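Local coordinates for protein malate dehydrogenase (Plasmodium falciparum, PDB 5NFR) that probably interconverts malate and oxaloacetate using NAD as the redox cofactor, and may also act on lactate and pyruvate, as a member of the LDH/MDH superfamily, at residues L121-N126 with S303-A308; Q182-V187 with E283-K288; L250-V255 with G269-I274. All coordinates share one frame; numbering follows the deposited sequence.

Contact 1: residues L121-N126 with S303-A308; sequences LDIMVN and SNTQKA
Ile123 lays both branches of its side chain over helix 288-311: CG1 rests on Asn304 CB at 3.7 Å, and the methyl CG2 meets Ala308 CB at 3.6 Å. Asn304 and Ala308 are one turn apart, so the isoleucine spans that turn, with Thr305 flanking it; Ile123 CG1 comes within 3.9 Å of Thr305 OG1. The torsion explains the reach: with chi1 at -69°, CG1 stands anti to the carbonyl carbon and CG2 anti to the backbone N, which splits the two branches between the two partners. One turn further along 121-126, Asn126 crosses Thr305 at about a right angle, its CB 3.5 Å from Thr305 CG2. The asparagine amide is turned back onto its own helix. Its ND2 donates to Asp122 O at 2.9 Å, from above the carbonyl plane, and to Phe267 O as well; Asp122 O also takes the backbone N of Asn126. Thr305 OG1, for its part, bonds to Val301 O on its own helix. The interface itself is therefore mainly carbon packing, with the Asn126 amide and Thr305 OG1 bonded elsewhere.

The segment axes come within 9.1 Å at a crossing angle of -51°. This packing joins a helix of the NAD-binding domain, which follows strand 113-116 of the Rossmann sheet, to the last helix of the C-terminal domain. It lies close to the predicted active site: the Ile123 side chain is about 8 Å from that of His174, the predicted proton acceptor, whose backbone N is held by Asp122 OD2. Leu266 of strand 266-268 packs on Asn126 and Thr305, while Ile91 of helix 91-108 touches Ala308, and Asn94 and Met98 of the same helix take Met124.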
# COMPACT_ATOMS: atom_id res chain seq x y z
N LEU A 121 -4.66 28.45 11.41
CA LEU A 121 -4.40 29.88 11.50
C LEU A 121 -5.44 30.81 10.73
O LEU A 121 -6.11 31.62 11.37
CB LEU A 121 -2.98 30.24 11.06
CG LEU A 121 -2.89 31.77 11.22
CD1 LEU A 121 -2.40 32.16 12.57
CD2 LEU A 121 -2.17 32.43 10.08
N ASP A 122 -5.53 30.66 9.41
CA ASP A 122 -6.35 31.55 8.63
C ASP A 122 -7.80 31.54 9.10
O ASP A 122 -8.42 32.58 9.30
CB ASP A 122 -6.33 31.21 7.18
CG ASP A 122 -4.94 31.09 6.65
OD1 ASP A 122 -4.59 31.92 5.83
OD2 ASP A 122 -4.23 30.12 7.00
N ILE A 123 -8.27 30.35 9.41
CA ILE A 123 -9.62 30.18 9.89
C ILE A 123 -9.85 30.96 11.17
O ILE A 123 -10.86 31.66 11.30
CB ILE A 123 -9.96 28.67 10.02
CG1 ILE A 123 -10.08 27.98 8.64
CG2 ILE A 123 -11.31 28.48 10.68
CD1 ILE A 123 -8.78 27.49 8.04
N MET A 124 -8.96 30.82 12.11
CA MET A 124 -9.13 31.44 13.42
C MET A 124 -9.05 32.94 13.43
O MET A 124 -9.67 33.62 14.27
CB MET A 124 -8.12 30.87 14.40
CG MET A 124 -8.31 29.34 14.75
SD MET A 124 -9.89 29.04 15.56
CE MET A 124 -10.70 28.28 14.18
N VAL A 125 -8.30 33.49 12.46
CA VAL A 125 -8.26 34.93 12.24
C VAL A 125 -9.68 35.38 11.85
O VAL A 125 -10.20 36.36 12.39
CB VAL A 125 -7.28 35.36 11.13
CG1 VAL A 125 -7.29 36.90 10.96
CG2 VAL A 125 -5.87 34.92 11.45
N ASN A 126 -10.29 34.66 10.93
CA ASN A 126 -11.69 34.99 10.51
C ASN A 126 -12.71 34.92 11.65
O ASN A 126 -13.58 35.77 11.77
CB ASN A 126 -12.13 34.10 9.39
CG ASN A 126 -11.47 34.50 8.08
OD1 ASN A 126 -11.92 35.42 7.42
ND2 ASN A 126 -10.50 33.70 7.63
N SER A 303 -14.28 27.48 2.81
CA SER A 303 -15.07 26.32 3.29
C SER A 303 -14.91 26.11 4.78
O SER A 303 -15.89 26.09 5.51
CB SER A 303 -14.62 24.99 2.63
OG SER A 303 -14.76 25.03 1.23
N ASN A 304 -13.65 25.97 5.20
CA ASN A 304 -13.32 25.71 6.57
C ASN A 304 -13.70 26.83 7.54
O ASN A 304 -14.01 26.56 8.70
CB ASN A 304 -11.82 25.37 6.70
CG ASN A 304 -11.48 24.02 6.05
OD1 ASN A 304 -12.32 23.16 5.92
ND2 ASN A 304 -10.25 23.90 5.57
N THR A 305 -13.70 28.07 7.04
CA THR A 305 -14.14 29.19 7.82
C THR A 305 -15.63 29.12 8.07
O THR A 305 -16.08 29.36 9.19
CB THR A 305 -13.80 30.51 7.11
OG1 THR A 305 -12.41 30.59 6.94
CG2 THR A 305 -14.27 31.77 7.94
N GLN A 306 -16.39 28.83 7.02
CA GLN A 306 -17.84 28.56 7.19
C GLN A 306 -18.05 27.43 8.22
O GLN A 306 -18.85 27.57 9.14
CB GLN A 306 -18.54 28.21 5.83
CG GLN A 306 -19.51 29.24 5.31
CD GLN A 306 -20.43 29.76 6.41
OE1 GLN A 306 -20.98 28.99 7.20
NE2 GLN A 306 -20.53 31.08 6.52
N LYS A 307 -17.37 26.30 8.00
CA LYS A 307 -17.42 25.17 8.91
C LYS A 307 -17.21 25.62 10.34
O LYS A 307 -17.93 25.20 11.25
CB LYS A 307 -16.39 24.07 8.57
CG LYS A 307 -16.72 23.25 7.35
CD LYS A 307 -15.74 22.11 7.14
CE LYS A 307 -16.04 21.40 5.82
NZ LYS A 307 -15.13 20.22 5.65
N ALA A 308 -16.23 26.47 10.53
CA ALA A 308 -15.93 26.97 11.85
C ALA A 308 -17.06 27.78 12.46
O ALA A 308 -17.41 27.54 13.62
CB ALA A 308 -14.66 27.79 11.85

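Contact 2: residues Q182-V187 with E283-K288; sequences QRYTSV and EFPLTK
The 182-187 chain makes a type I beta turn from Gln182 to Thr185, closed by Thr185 N to Gln182 O at 3.1 Å, and faces the irregular 283-288 segment at a distance, with the CA atoms of Arg183 and Leu286 9.5 Å apart. Both belong to the C-terminal domain of the LDH/MDH fold, against a second subunit, and long side chains bridge the gap.

Tyr184 makes the closest approach, through its OH, which lies 3.0 Å from Pro285 O. The Tyr184 and Phe284 side chains cross obliquely, with Tyr184 CE1 3.8 Å from Phe284 CB, and the same CE1 is 4.2 Å from Leu286 CD1. The hydrogen-bond partner of Tyr184 OH is Glu194 OE1 of the second subunit, which also pairs as a salt bridge with Arg183 NH2; one acidic group of the neighbour thus grips both central residues of the turn, while Phe195 of that neighbour stacks edge-to-face with Phe284.

Arg183 is bent at chi3 (59°), which folds its guanidinium over Tyr184; the tyrosine CE2 lies 3.3 Å above the guanidinium plane, offset toward its rim. Thr287 is the N-cap of helix 288-311, its side chain capping a backbone N of the first turn. Glu290 OE1 accepts from Thr287 N, as in a capping box, and takes Arg183 NH1 in a second salt bridge. Arg183 thus ties the start of that helix to the subunit contact, and carboxylates on two chains would be expected to stabilise its positive charge. At the guanidinium edge, near its plane, sits Pro285 O, 3.6 Å from both NH1 and NH2 of Arg183.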
# COMPACT_ATOMS: atom_id res chain seq x y z
N GLN A 182 8.01 30.85 -7.04
CA GLN A 182 9.36 30.84 -7.59
C GLN A 182 9.75 32.14 -8.21
O GLN A 182 10.86 32.59 -8.04
CB GLN A 182 9.48 29.80 -8.69
CG GLN A 182 9.18 28.39 -8.23
CD GLN A 182 9.44 27.33 -9.26
OE1 GLN A 182 8.81 26.28 -9.20
NE2 GLN A 182 10.41 27.54 -10.17
N ARG A 183 8.83 32.71 -8.99
CA ARG A 183 9.05 34.03 -9.61
C ARG A 183 9.41 35.10 -8.57
O ARG A 183 10.16 36.04 -8.91
CB ARG A 183 7.80 34.54 -10.38
CG ARG A 183 7.70 34.07 -11.81
CD ARG A 183 6.39 34.49 -12.46
NE ARG A 183 6.23 35.94 -12.46
CZ ARG A 183 5.24 36.66 -11.91
NH1 ARG A 183 4.20 36.11 -11.30
NH2 ARG A 183 5.30 37.97 -11.98
N TYR A 184 8.81 35.02 -7.37
CA TYR A 184 9.03 35.99 -6.30
C TYR A 184 9.96 35.42 -5.23
O TYR A 184 9.76 35.67 -4.06
CB TYR A 184 7.67 36.43 -5.69
CG TYR A 184 6.72 37.22 -6.63
CD1 TYR A 184 5.44 37.55 -6.22
CD2 TYR A 184 7.09 37.59 -7.92
CE1 TYR A 184 4.57 38.21 -7.06
CE2 TYR A 184 6.24 38.26 -8.77
CZ TYR A 184 4.98 38.60 -8.35
OH TYR A 184 4.11 39.21 -9.22
N THR A 185 10.95 34.65 -5.66
CA THR A 185 12.02 34.20 -4.81
C THR A 185 13.34 34.76 -5.31
O THR A 185 13.69 34.62 -6.47
CB THR A 185 12.13 32.64 -4.85
OG1 THR A 185 10.87 32.03 -4.54
CG2 THR A 185 13.20 32.16 -3.91
N SER A 186 14.08 35.40 -4.43
CA SER A 186 15.37 35.96 -4.81
C SER A 186 16.46 35.63 -3.78
O SER A 186 16.17 35.50 -2.59
CB SER A 186 15.27 37.49 -5.04
OG SER A 186 14.97 38.16 -3.83
N VAL A 187 17.70 35.65 -4.25
CA VAL A 187 18.89 35.52 -3.40
C VAL A 187 19.67 36.84 -3.51
O VAL A 187 20.31 37.12 -4.54
CB VAL A 187 19.77 34.32 -3.85
CG1 VAL A 187 20.97 34.15 -2.91
CG2 VAL A 187 18.94 33.04 -3.92
N GLU A 283 -1.69 43.84 -3.78
CA GLU A 283 -1.85 42.89 -4.86
C GLU A 283 -0.71 42.99 -5.84
O GLU A 283 -0.47 44.06 -6.38
CB GLU A 283 -3.18 43.11 -5.61
CG GLU A 283 -3.48 41.95 -6.60
CD GLU A 283 -4.74 42.14 -7.39
OE1 GLU A 283 -4.65 42.36 -8.61
OE2 GLU A 283 -5.84 42.12 -6.82
N PHE A 284 -0.07 41.89 -6.16
CA PHE A 284 0.93 41.84 -7.22
C PHE A 284 0.40 41.06 -8.42
O PHE A 284 -0.44 40.17 -8.26
CB PHE A 284 2.26 41.20 -6.70
CG PHE A 284 2.97 42.04 -5.71
CD1 PHE A 284 2.95 41.71 -4.39
CD2 PHE A 284 3.58 43.20 -6.08
CE1 PHE A 284 3.54 42.51 -3.45
CE2 PHE A 284 4.17 44.03 -5.15
CZ PHE A 284 4.14 43.68 -3.82
N PRO A 285 0.94 41.33 -9.62
CA PRO A 285 0.41 40.68 -10.83
C PRO A 285 0.80 39.23 -10.95
O PRO A 285 1.92 38.91 -11.29
CB PRO A 285 1.01 41.52 -11.99
CG PRO A 285 1.85 42.58 -11.35
CD PRO A 285 2.11 42.18 -9.94
N LEU A 286 -0.13 38.35 -10.63
CA LEU A 286 0.08 36.88 -10.78
C LEU A 286 -0.19 36.38 -12.20
O LEU A 286 -0.98 36.98 -12.94
CB LEU A 286 -0.84 36.15 -9.83
CG LEU A 286 -0.31 35.83 -8.43
CD1 LEU A 286 0.69 36.82 -7.88
CD2 LEU A 286 -1.48 35.67 -7.47
N THR A 287 0.48 35.30 -12.60
CA THR A 287 0.10 34.58 -13.85
C THR A 287 -1.24 33.87 -13.62
O THR A 287 -1.67 33.73 -12.48
CB THR A 287 1.15 33.54 -14.31
OG1 THR A 287 1.24 32.48 -13.36
CG2 THR A 287 2.52 34.18 -14.53
N LYS A 288 -1.88 33.44 -14.70
CA LYS A 288 -3.13 32.67 -14.61
C LYS A 288 -2.95 31.44 -13.70
O LYS A 288 -3.76 31.18 -12.81
CB LYS A 288 -3.61 32.16 -15.99
CG LYS A 288 -3.87 33.24 -17.01
CD LYS A 288 -4.29 32.66 -18.38
CE LYS A 288 -4.44 33.75 -19.46
NZ LYS A 288 -5.53 34.72 -19.19

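Contact 3: residues L250-V255 with G269-I274; sequences LFTCAV and GSTAKI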
# COMPACT_ATOMS: atom_id res chain seq x y z
N LEU A 250 7.08 44.59 4.02
CA LEU A 250 6.25 43.79 3.15
C LEU A 250 6.43 42.32 3.46
O LEU A 250 7.48 41.74 3.13
CB LEU A 250 6.64 44.07 1.71
CG LEU A 250 5.85 43.29 0.66
CD1 LEU A 250 4.38 43.74 0.70
CD2 LEU A 250 6.44 43.46 -0.73
N PHE A 251 5.45 41.72 4.15
CA PHE A 251 5.45 40.28 4.52
C PHE A 251 4.40 39.49 3.77
O PHE A 251 3.56 40.05 3.11
CB PHE A 251 5.08 40.16 6.00
CG PHE A 251 5.91 41.00 6.92
CD1 PHE A 251 7.25 40.72 7.08
CD2 PHE A 251 5.31 41.95 7.72
CE1 PHE A 251 8.03 41.43 7.98
CE2 PHE A 251 6.07 42.70 8.60
CZ PHE A 251 7.44 42.45 8.73
N THR A 252 4.35 38.21 4.02
CA THR A 252 3.10 37.43 3.88
C THR A 252 2.50 37.10 5.25
O THR A 252 3.21 36.66 6.16
CB THR A 252 3.27 36.17 3.02
OG1 THR A 252 4.32 35.36 3.51
CG2 THR A 252 3.62 36.58 1.59
N CYS A 253 1.21 37.37 5.41
CA CYS A 253 0.49 37.08 6.60
C CYS A 253 -1.02 37.06 6.31
O CYS A 253 -1.47 37.36 5.22
CB CYS A 253 0.77 38.08 7.68
SG CYS A 253 0.16 39.76 7.33
N ALA A 254 -1.78 36.51 7.25
CA ALA A 254 -3.18 36.37 7.07
C ALA A 254 -3.71 37.76 7.22
O ALA A 254 -3.57 38.33 8.31
CB ALA A 254 -3.78 35.43 8.12
N VAL A 255 -4.35 38.25 6.18
CA VAL A 255 -4.83 39.61 6.12
C VAL A 255 -6.20 39.69 5.42
O VAL A 255 -6.58 38.85 4.62
CB VAL A 255 -3.76 40.49 5.40
CG1 VAL A 255 -3.56 40.07 3.95
CG2 VAL A 255 -4.03 41.96 5.53
N GLY A 269 -3.80 34.18 4.00
CA GLY A 269 -2.43 34.46 3.75
C GLY A 269 -2.20 35.18 2.44
O GLY A 269 -2.55 34.66 1.37
N SER A 270 -1.59 36.35 2.51
CA SER A 270 -1.35 37.18 1.32
C SER A 270 -0.26 38.21 1.58
O SER A 270 0.20 38.34 2.72
CB SER A 270 -2.62 37.99 0.98
OG SER A 270 -2.60 38.41 -0.36
N THR A 271 0.18 38.85 0.50
CA THR A 271 1.21 39.89 0.58
C THR A 271 0.66 41.15 1.23
O THR A 271 -0.40 41.53 0.83
CB THR A 271 1.69 40.26 -0.81
OG1 THR A 271 0.58 40.31 -1.67
CG2 THR A 271 2.64 39.21 -1.33
N ALA A 272 1.31 41.67 2.27
CA ALA A 272 0.81 42.77 3.03
C ALA A 272 1.87 43.54 3.71
O ALA A 272 2.99 43.08 3.91
CB ALA A 272 -0.15 42.30 4.10
N LYS A 273 1.56 44.80 3.98
CA LYS A 273 2.50 45.72 4.60
C LYS A 273 1.98 45.91 5.98
O LYS A 273 0.79 46.13 6.15
CB LYS A 273 2.58 47.13 3.91
CG LYS A 273 3.33 47.20 2.59
CD LYS A 273 3.28 48.64 2.03
CE LYS A 273 3.58 48.70 0.54
NZ LYS A 273 3.58 50.11 -0.06
N ILE A 274 2.88 46.02 6.94
CA ILE A 274 2.45 46.33 8.27
C ILE A 274 3.10 47.67 8.67
O ILE A 274 4.30 47.73 8.72
CB ILE A 274 2.78 45.16 9.27
CG1 ILE A 274 2.02 43.96 8.84
CG2 ILE A 274 2.45 45.55 10.67
CD1 ILE A 274 2.27 42.70 9.67
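Phe251 and Ile274 cross at about a right angle, the ring carbon CD2 of Phe251 lying 3.7 Å from Ile274 CD1. They form one end of a row of mostly apolar side chains along this face of the antiparallel pair. Next comes Cys253, whose SG is 4.1 Å from Ala272 CB, and then Val255, whose CG1 packs on Ser270 CB at 3.7 Å and also touches the Ala272 methyl. With chi1 of 64°, Val255 sets CG1 between its backbone N and carbonyl carbon, and the other methyl, CG2, reaches Ala272 too. On the reverse face Thr252 and Thr271 approach obliquely, methyl to methyl, CG2 to CG2 at 4.1 Å, and Leu250 CD1 brushes Lys273 CG.

Two hydrogen-bonded pairs hold the strands. Phe251 and Ala272 exchange bonds at 2.8 Å (Phe251 N to Ala272 O) and 2.9 Å (Ala272 N to Phe251 O). Cys253 N to Ser270 O and Ser270 N to Cys253 O make the second pair. The N-to-C directions of the two short strand segments make 123°, well off antiparallel.

These are the two inner strands of the four-stranded antiparallel sheet, between strands 266-268 and 278-281. Helix 230-244 covers the Phe251 face through Met239 and Ser242, while Val169 of strand 166-171 packs on Thr252 and Thr271 from the other side.

Contacts 1 and 3 are buried; contact 2 is only partly so. Helix 288-311 serves two of them: contact 1 uses a late turn of it and contact 2 its N-terminal cap. Contact 1 joins the two domains and contact 3 pairs strands within one. They meet where Asp122 OD1 probably accepts from Gly269 N, with Leu121 and Val125 packing on Ala254. Farther along the same face of the 250-255 and 269-274 pair, toward its other end, Leu250 and Thr271 take the Phe284 ring of contact 2. Chemistry follows place: aliphatic packing between helices, backbone bonds in the sheet, and charge at the subunit boundary, which contact 3 touches only through Leu250 and Lys273.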